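Local structure of FrpC operon protein (Neisseria meningitidis, 5EDF) at residues E2-G14 / A43-S57. The protein is an iron-regulated protein of largely unknown function that binds the RTX protein FrpC and may be involved in adhesion. Residues are numbered along the deposited sequence; the frame is centred on the assembly and turned at random. Where two conformers were deposited one is given.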
ATOM      1  N   GLU A   2       7.716 -27.551   1.633  1.00 45.21           N
ATOM      2  CA  GLU A   2       6.792 -26.902   0.652  1.00 50.92           C
ATOM      3  C   GLU A   2       7.446 -26.666  -0.717  1.00 44.99           C
ATOM      4  O   GLU A   2       8.666 -26.487  -0.821  1.00 48.43           O
ATOM      5  CB  GLU A   2       6.241 -25.586   1.219  1.00 50.21           C
ATOM      6  CG  GLU A   2       5.329 -25.790   2.451  1.00 54.48           C
ATOM      7  CD  GLU A   2       4.169 -24.806   2.515  1.00 49.68           C
ATOM      8  OE1 GLU A   2       4.293 -23.707   1.940  1.00 40.06           O
ATOM      9  OE2 GLU A   2       3.134 -25.144   3.145  1.00 53.24           O
ATOM     10  N   GLN A   3       6.613 -26.667  -1.757  1.00 38.87           N
ATOM     11  CA  GLN A   3       7.068 -26.619  -3.143  1.00 36.03           C
ATOM     12  C   GLN A   3       6.394 -25.463  -3.887  1.00 28.81           C
ATOM     13  O   GLN A   3       5.182 -25.258  -3.765  1.00 26.27           O
ATOM     14  CB  GLN A   3       6.723 -27.928  -3.865  1.00 36.33           C
ATOM     15  CG  GLN A   3       7.449 -29.174  -3.351  1.00 41.35           C
ATOM     16  CD  GLN A   3       7.108 -30.439  -4.153  1.00 50.73           C
ATOM     17  OE1 GLN A   3       6.809 -30.377  -5.351  1.00 50.70           O
ATOM     18  NE2 GLN A   3       7.166 -31.592  -3.488  1.00 60.28           N
ATOM     19  N   THR A   4       7.165 -24.740  -4.701  1.00 26.16           N
ATOM     20  CA  THR A   4       6.634 -23.597  -5.450  1.00 24.70           C
ATOM     21  C   THR A   4       6.368 -24.024  -6.872  1.00 22.09           C
ATOM     22  O   THR A   4       7.077 -24.883  -7.416  1.00 28.68           O
ATOM     23  CB  THR A   4       7.611 -22.393  -5.432  1.00 27.36           C
ATOM     24  OG1 THR A   4       7.915 -22.046  -4.074  1.00 29.84           O
ATOM     25  CG2 THR A   4       7.013 -21.176  -6.113  1.00 31.31           C
ATOM     26  N   SER A   5       5.316 -23.462  -7.451  1.00 17.21           N
ATOM     27  CA  SER A   5       4.896 -23.719  -8.816  0.50 17.17           C
ATOM     28  C   SER A   5       4.525 -22.396  -9.472  1.00 16.62           C
ATOM     29  O   SER A   5       3.930 -21.529  -8.819  1.00 15.02           O
ATOM     30  CB  SER A   5       3.670 -24.649  -8.846  0.50 22.55           C
ATOM     31  OG  SER A   5       3.886 -25.827  -8.086  0.50 25.87           O
ATOM     32  N   PHE A   6       4.823 -22.275 -10.761  1.00 18.58           N
ATOM     33  CA  PHE A   6       4.466 -21.102 -11.537  1.00 16.85           C
ATOM     34  C   PHE A   6       3.706 -21.547 -12.801  1.00 17.90           C
ATOM     35  O   PHE A   6       4.078 -21.225 -13.933  1.00 21.39           O
ATOM     36  CB  PHE A   6       5.711 -20.304 -11.897  1.00 16.74           C
ATOM     37  CG  PHE A   6       6.481 -19.801 -10.719  1.00 18.01           C
ATOM     38  CD1 PHE A   6       6.247 -18.541 -10.195  1.00 18.70           C
ATOM     39  CD2 PHE A   6       7.448 -20.597 -10.135  1.00 19.88           C
ATOM     40  CE1 PHE A   6       6.963 -18.088  -9.100  1.00 18.71           C
ATOM     41  CE2 PHE A   6       8.163 -20.155  -9.032  1.00 22.26           C
ATOM     42  CZ  PHE A   6       7.927 -18.893  -8.526  1.00 20.97           C
ATOM     43  N   ASN A   7       2.638 -22.297 -12.582  1.00 18.47           N
ATOM     44  CA  ASN A   7       1.916 -22.970 -13.663  1.00 21.53           C
ATOM     45  C   ASN A   7       0.792 -22.149 -14.287  1.00 20.18           C
ATOM     46  O   ASN A   7       0.114 -22.634 -15.193  1.00 23.39           O
ATOM     47  CB  ASN A   7       1.251 -24.282 -13.160  1.00 24.23           C
ATOM     48  CG  ASN A   7       2.230 -25.289 -12.566  1.00 33.92           C
ATOM     49  OD1 ASN A   7       3.368 -25.387 -13.007  1.00 30.19           O
ATOM     50  ND2 ASN A   7       1.763 -26.068 -11.565  1.00 30.84           N
ATOM     51  N   ASN A   8       0.553 -20.931 -13.806  1.00 16.43           N
ATOM     52  CA  ASN A   8      -0.546 -20.105 -14.326  1.00 16.53           C
ATOM     53  C   ASN A   8      -0.073 -19.240 -15.497  1.00 16.76           C
ATOM     54  O   ASN A   8       1.069 -18.805 -15.505  1.00 17.23           O
ATOM     55  CB  ASN A   8      -1.175 -19.224 -13.235  1.00 15.20           C
ATOM     56  CG  ASN A   8      -2.114 -19.988 -12.313  1.00 15.41           C
ATOM     57  OD1 ASN A   8      -2.814 -20.909 -12.724  1.00 17.95           O
ATOM     58  ND2 ASN A   8      -2.139 -19.579 -11.034  1.00 15.33           N
ATOM     59  N   PRO A   9      -0.987 -18.986 -16.443  1.00 17.84           N
ATOM     60  CA  PRO A   9      -0.688 -18.155 -17.610  1.00 18.39           C
ATOM     61  C   PRO A   9      -0.639 -16.680 -17.244  1.00 16.96           C
ATOM     62  O   PRO A   9      -1.158 -16.254 -16.230  1.00 15.74           O
ATOM     63  CB  PRO A   9      -1.877 -18.446 -18.526  1.00 18.62           C
ATOM     64  CG  PRO A   9      -3.027 -18.673 -17.582  1.00 20.70           C
ATOM     65  CD  PRO A   9      -2.382 -19.470 -16.470  1.00 20.39           C
ATOM     66  N   GLU A  10      -0.032 -15.888 -18.105  1.00 16.81           N
ATOM     67  CA  GLU A  10      -0.136 -14.430 -18.002  1.00 15.01           C
ATOM     68  C   GLU A  10      -1.609 -14.051 -17.863  1.00 14.75           C
ATOM     69  O   GLU A  10      -2.423 -14.511 -18.640  1.00 16.54           O
ATOM     70  CB  GLU A  10       0.424 -13.808 -19.283  1.00 17.68           C
ATOM     71  CG  GLU A  10       0.442 -12.298 -19.252  1.00 15.70           C
ATOM     72  CD  GLU A  10       0.754 -11.644 -20.577  1.00 17.22           C
ATOM     73  OE1 GLU A  10       0.976 -12.331 -21.601  1.00 22.10           O
ATOM     74  OE2 GLU A  10       0.753 -10.402 -20.622  1.00 17.91           O
ATOM     75  N   PRO A  11      -1.963 -13.202 -16.877  1.00 13.99           N
ATOM     76  CA  PRO A  11      -3.348 -12.780 -16.770  1.00 13.65           C
ATOM     77  C   PRO A  11      -3.851 -11.877 -17.903  1.00 14.00           C
ATOM     78  O   PRO A  11      -3.081 -11.094 -18.473  1.00 15.54           O
ATOM     79  CB  PRO A  11      -3.407 -12.002 -15.428  1.00 14.38           C
ATOM     80  CG  PRO A  11      -2.132 -12.306 -14.722  1.00 13.79           C
ATOM     81  CD  PRO A  11      -1.135 -12.665 -15.787  1.00 14.20           C
HETATM   82  N   MSE A  12      -5.144 -12.011 -18.228  1.00 14.66           N
HETATM   83  CA  MSE A  12      -5.814 -10.993 -19.017  0.50 13.39           C
HETATM   84  C   MSE A  12      -6.475  -9.934 -18.127  1.00 14.67           C
HETATM   85  O   MSE A  12      -6.304  -8.741 -18.357  1.00 15.04           O
HETATM   86  CB  MSE A  12      -6.822 -11.585 -20.012  0.50 14.50           C
HETATM   87  CG  MSE A  12      -7.520 -10.523 -20.823  0.50 16.31           C
HETATM   88 SE   MSE A  12      -8.865 -11.273 -21.962  0.50 18.30          SE
HETATM   89  CE  MSE A  12     -10.058 -12.024 -20.703  0.50 19.33           C
ATOM     90  N   THR A  13      -7.230 -10.370 -17.126  1.00 14.49           N
ATOM     91  CA  THR A  13      -7.858  -9.485 -16.171  1.00 15.37           C
ATOM     92  C   THR A  13      -7.145  -9.471 -14.811  1.00 14.14           C
ATOM     93  O   THR A  13      -7.295  -8.488 -14.066  1.00 14.37           O
ATOM     94  CB  THR A  13      -9.294  -9.909 -15.865  1.00 14.94           C
ATOM     95  OG1 THR A  13      -9.280 -11.162 -15.166  1.00 15.31           O
ATOM     96  CG2 THR A  13     -10.135 -10.018 -17.142  1.00 16.96           C
ATOM     97  N   GLY A  14      -6.453 -10.537 -14.457  1.00 13.03           N
ATOM     98  CA  GLY A  14      -5.855 -10.686 -13.111  1.00 12.72           C
ATOM     99  C   GLY A  14      -6.683 -11.488 -12.147  1.00 13.88           C
ATOM    100  O   GLY A  14      -6.203 -11.811 -11.068  1.00 12.79           O
ATOM    101  N   ALA A  43       7.179 -12.154 -16.817  1.00 27.17           N
ATOM    102  CA  ALA A  43       5.782 -12.247 -16.428  1.00 26.58           C
ATOM    103  C   ALA A  43       4.943 -13.179 -17.338  1.00 22.89           C
ATOM    104  O   ALA A  43       3.773 -12.904 -17.587  1.00 26.23           O
ATOM    105  CB  ALA A  43       5.166 -10.854 -16.343  1.00 30.69           C
ATOM    106  N   THR A  44       5.559 -14.252 -17.829  1.00 26.97           N
ATOM    107  CA  THR A  44       4.855 -15.273 -18.649  1.00 28.00           C
ATOM    108  C   THR A  44       4.500 -16.513 -17.826  1.00 26.13           C
ATOM    109  O   THR A  44       3.695 -17.348 -18.251  1.00 25.50           O
ATOM    110  CB  THR A  44       5.641 -15.702 -19.931  1.00 27.69           C
ATOM    111  OG1 THR A  44       6.826 -16.427 -19.561  1.00 30.38           O
ATOM    112  CG2 THR A  44       5.972 -14.502 -20.770  1.00 35.35           C
ATOM    113  N   LYS A  45       5.101 -16.655 -16.652  1.00 22.00           N
ATOM    114  CA  LYS A  45       4.756 -17.777 -15.780  1.00 21.17           C
ATOM    115  C   LYS A  45       4.414 -17.193 -14.418  1.00 18.78           C
ATOM    116  O   LYS A  45       5.215 -16.471 -13.823  1.00 19.91           O
ATOM    117  CB  LYS A  45       5.898 -18.767 -15.655  1.00 22.36           C
ATOM    118  CG  LYS A  45       6.232 -19.476 -16.970  1.00 27.37           C
ATOM    119  CD  LYS A  45       7.436 -20.383 -16.808  1.00 30.87           C
ATOM    120  CE  LYS A  45       7.780 -21.114 -18.112  1.00 43.83           C
ATOM    121  NZ  LYS A  45       8.110 -20.216 -19.282  1.00 51.62           N
ATOM    122  N   TRP A  46       3.215 -17.484 -13.932  1.00 15.29           N
ATOM    123  CA  TRP A  46       2.690 -16.855 -12.737  1.00 15.03           C
ATOM    124  C   TRP A  46       2.476 -17.889 -11.658  1.00 13.36           C
ATOM    125  O   TRP A  46       2.064 -19.021 -11.943  1.00 14.30           O
ATOM    126  CB  TRP A  46       1.380 -16.111 -13.048  1.00 15.04           C
ATOM    127  CG  TRP A  46       1.609 -14.823 -13.786  1.00 14.19           C
ATOM    128  CD1 TRP A  46       2.111 -14.683 -15.021  1.00 16.06           C
ATOM    129  CD2 TRP A  46       1.367 -13.489 -13.287  1.00 13.87           C
ATOM    130  NE1 TRP A  46       2.217 -13.339 -15.366  1.00 15.88           N
ATOM    131  CE2 TRP A  46       1.768 -12.598 -14.301  1.00 13.36           C
ATOM    132  CE3 TRP A  46       0.884 -12.968 -12.081  1.00 13.51           C
ATOM    133  CZ2 TRP A  46       1.699 -11.214 -14.136  1.00 14.51           C
ATOM    134  CZ3 TRP A  46       0.799 -11.570 -11.952  1.00 13.31           C
ATOM    135  CH2 TRP A  46       1.197 -10.752 -12.956  1.00 13.30           C
ATOM    136  N   LEU A  47       2.726 -17.479 -10.437  1.00 13.56           N
ATOM    137  CA  LEU A  47       2.559 -18.308  -9.246  1.00 12.64           C
ATOM    138  C   LEU A  47       1.226 -19.024  -9.312  1.00 14.06           C
ATOM    139  O   LEU A  47       0.192 -18.425  -9.637  1.00 14.47           O
ATOM    140  CB  LEU A  47       2.575 -17.469  -7.956  1.00 13.95           C
ATOM    141  CG  LEU A  47       2.699 -18.238  -6.643  1.00 12.07           C
ATOM    142  CD1 LEU A  47       4.067 -18.873  -6.539  1.00 15.48           C
ATOM    143  CD2 LEU A  47       2.466 -17.299  -5.478  1.00 14.74           C
ATOM    144  N   SER A  48       1.245 -20.308  -8.953  1.00 14.64           N
ATOM    145  CA  SER A  48       0.042 -21.111  -8.897  1.00 16.15           C
ATOM    146  C   SER A  48      -0.021 -21.919  -7.618  1.00 15.07           C
ATOM    147  O   SER A  48       1.012 -22.262  -7.055  1.00 16.67           O
ATOM    148  CB  SER A  48       0.025 -22.082 -10.078  1.00 17.14           C
ATOM    149  OG  SER A  48       1.223 -22.848 -10.202  1.00 17.85           O
ATOM    150  N   ASP A  49      -1.224 -22.266  -7.174  1.00 14.92           N
ATOM    151  CA  ASP A  49      -1.383 -23.301  -6.138  1.00 14.76           C
ATOM    152  C   ASP A  49      -0.622 -24.564  -6.620  1.00 15.98           C
ATOM    153  O   ASP A  49      -0.672 -24.947  -7.791  1.00 18.02           O
ATOM    154  CB  ASP A  49      -2.862 -23.614  -5.954  1.00 14.90           C
ATOM    155  CG  ASP A  49      -3.655 -22.465  -5.376  1.00 16.34           C
ATOM    156  OD1 ASP A  49      -3.118 -21.713  -4.541  1.00 17.28           O
ATOM    157  OD2 ASP A  49      -4.847 -22.364  -5.697  1.00 18.72           O
ATOM    158  N   THR A  50       0.085 -25.207  -5.702  1.00 14.09           N
ATOM    159  CA  THR A  50       0.873 -26.385  -6.024  1.00 14.16           C
ATOM    160  C   THR A  50       0.106 -27.657  -5.638  1.00 13.63           C
ATOM    161  O   THR A  50      -0.333 -27.776  -4.500  1.00 16.44           O
ATOM    162  CB  THR A  50       2.183 -26.382  -5.269  1.00 18.32           C
ATOM    163  OG1 THR A  50       2.948 -25.216  -5.670  1.00 19.83           O
ATOM    164  CG2 THR A  50       2.993 -27.647  -5.554  1.00 22.28           C
ATOM    165  N   PRO A  51      -0.089 -28.563  -6.575  1.00 14.27           N
ATOM    166  CA  PRO A  51      -0.773 -29.822  -6.272  1.00 16.86           C
ATOM    167  C   PRO A  51      -0.170 -30.473  -5.045  1.00 17.88           C
ATOM    168  O   PRO A  51       1.047 -30.451  -4.866  1.00 18.51           O
ATOM    169  CB  PRO A  51      -0.540 -30.665  -7.523  1.00 17.30           C
ATOM    170  CG  PRO A  51      -0.455 -29.651  -8.610  1.00 18.98           C
ATOM    171  CD  PRO A  51       0.247 -28.486  -8.015  1.00 16.88           C
ATOM    172  N   GLY A  52      -1.037 -31.050  -4.213  1.00 17.93           N
ATOM    173  CA  GLY A  52      -0.659 -31.714  -2.999  1.00 19.58           C
ATOM    174  C   GLY A  52      -0.393 -30.835  -1.806  1.00 20.59           C
ATOM    175  O   GLY A  52      -0.146 -31.370  -0.724  1.00 23.81           O
ATOM    176  N   GLN A  53      -0.458 -29.533  -1.982  1.00 20.47           N
ATOM    177  CA  GLN A  53      -0.136 -28.581  -0.938  1.00 22.07           C
ATOM    178  C   GLN A  53      -1.366 -27.717  -0.755  1.00 19.25           C
ATOM    179  O   GLN A  53      -1.826 -27.061  -1.682  1.00 21.11           O
ATOM    180  CB  GLN A  53       1.041 -27.728  -1.412  1.00 20.92           C
ATOM    181  CG  GLN A  53       1.506 -26.670  -0.449  1.00 26.63           C
ATOM    182  CD  GLN A  53       2.741 -25.956  -0.945  1.00 35.52           C
ATOM    183  OE1 GLN A  53       3.860 -26.350  -0.623  1.00 45.27           O
ATOM    184  NE2 GLN A  53       2.550 -24.938  -1.761  1.00 28.67           N
ATOM    185  N   ASP A  54      -1.865 -27.641   0.475  1.00 24.20           N
ATOM    186  CA  ASP A  54      -3.106 -26.947   0.722  1.00 26.83           C
ATOM    187  C   ASP A  54      -2.953 -25.428   0.534  1.00 24.54           C
ATOM    188  O   ASP A  54      -3.866 -24.743   0.093  1.00 27.02           O
ATOM    189  CB  ASP A  54      -3.613 -27.286   2.151  1.00 34.92           C
ATOM    190  CG  ASP A  54      -3.791 -28.822   2.409  1.00 37.44           C
ATOM    191  OD1 ASP A  54      -3.431 -29.695   1.571  1.00 38.90           O
ATOM    192  OD2 ASP A  54      -4.277 -29.179   3.514  1.00 42.38           O
ATOM    193  N   ALA A  55      -1.770 -24.889   0.839  1.00 21.59           N
ATOM    194  CA  ALA A  55      -1.520 -23.456   0.789  1.00 18.82           C
ATOM    195  C   ALA A  55      -0.023 -23.213   0.834  1.00 19.34           C
ATOM    196  O   ALA A  55       0.737 -24.090   1.259  1.00 21.67           O
ATOM    197  CB  ALA A  55      -2.186 -22.787   1.982  1.00 21.64           C
ATOM    198  N   TYR A  56       0.395 -22.018   0.416  1.00 17.14           N
ATOM    199  CA  TYR A  56       1.759 -21.533   0.691  1.00 17.68           C
ATOM    200  C   TYR A  56       1.812 -20.989   2.125  1.00 16.19           C
ATOM    201  O   TYR A  56       1.152 -20.004   2.433  1.00 17.51           O
ATOM    202  CB  TYR A  56       2.168 -20.439  -0.286  1.00 16.94           C
ATOM    203  CG  TYR A  56       2.457 -20.931  -1.661  1.00 16.09           C
ATOM    204  CD1 TYR A  56       3.627 -21.591  -1.963  1.00 22.63           C
ATOM    205  CD2 TYR A  56       1.566 -20.707  -2.681  1.00 16.01           C
ATOM    206  CE1 TYR A  56       3.880 -22.058  -3.258  1.00 19.92           C
ATOM    207  CE2 TYR A  56       1.812 -21.168  -3.977  1.00 17.38           C
ATOM    208  CZ  TYR A  56       2.970 -21.815  -4.253  1.00 17.87           C
ATOM    209  OH  TYR A  56       3.217 -22.230  -5.529  1.00 17.30           O
ATOM    210  N   SER A  57       2.613 -21.628   2.974  1.00 17.74           N
ATOM    211  CA  SER A  57       2.832 -21.178   4.357  1.00 18.92           C
ATOM    212  C   SER A  57       3.866 -20.074   4.361  1.00 20.01           C
ATOM    213  O   SER A  57       5.006 -20.283   3.950  1.00 23.50           O
ATOM    214  CB  SER A  57       3.323 -22.338   5.220  1.00 21.73           C
ATOM    215  OG  SER A  57       2.349 -23.345   5.347  1.00 25.17           O
TER
HETATM  216  O   HOH W   1      -3.396 -21.032  -8.714  1.00 16.65           O
HETATM  217  O   HOH W   2       1.859 -16.932 -20.081  0.50 19.09           O
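Trp46 and Asn8 form an antiparallel hydrogen-bonded pair, the single beta bridge between the N-terminal residues 2-14 and the irregular run 43-57. Asn7 and Asn8 both stand opposite Trp46, a classic beta bulge that displaces the chain from regular strand geometry. The indole of Trp46 carries Pro11 over one face: CD sits 3.5 Å from the centroid of the five-membered ring, 20° off its normal, a CH-pi contact. At the ring's edge NE1 donates to Ala43 O, which lies near the ring plane, and together with Pro11 this should limit the ring's rotation. Thr39 of strand 39-40 also packs on Trp46.

At the N-terminal end, Glu2 grips Ser57 of strand 56-57 with both carboxylate oxygens. OE1 takes the Ser57 N-H on its syn side, while Ser57 OG reaches OE2 from above the carboxylate plane, 2.9 Å away. A bend at chi2 (-144°) folds this carboxylate over the Gln53 amide, the two planes stacked 27° apart. The same amide, at the end of an extended side chain, pairs with the backbone of Gln3: OE1 accepts from Gln3 N at 3.0 Å, and NE2 returns a weak bond to Gln3 O.

Between these ends, Ser48 OG accepts the backbone N-H of Asn7 at 2.8 Å. The Asn8 carboxamide reaches toward residues 43-57, its ND2 donating to Leu47 O at 3.0 Å and to a water whose oxygen also accepts from Asp49 N at 2.9 Å.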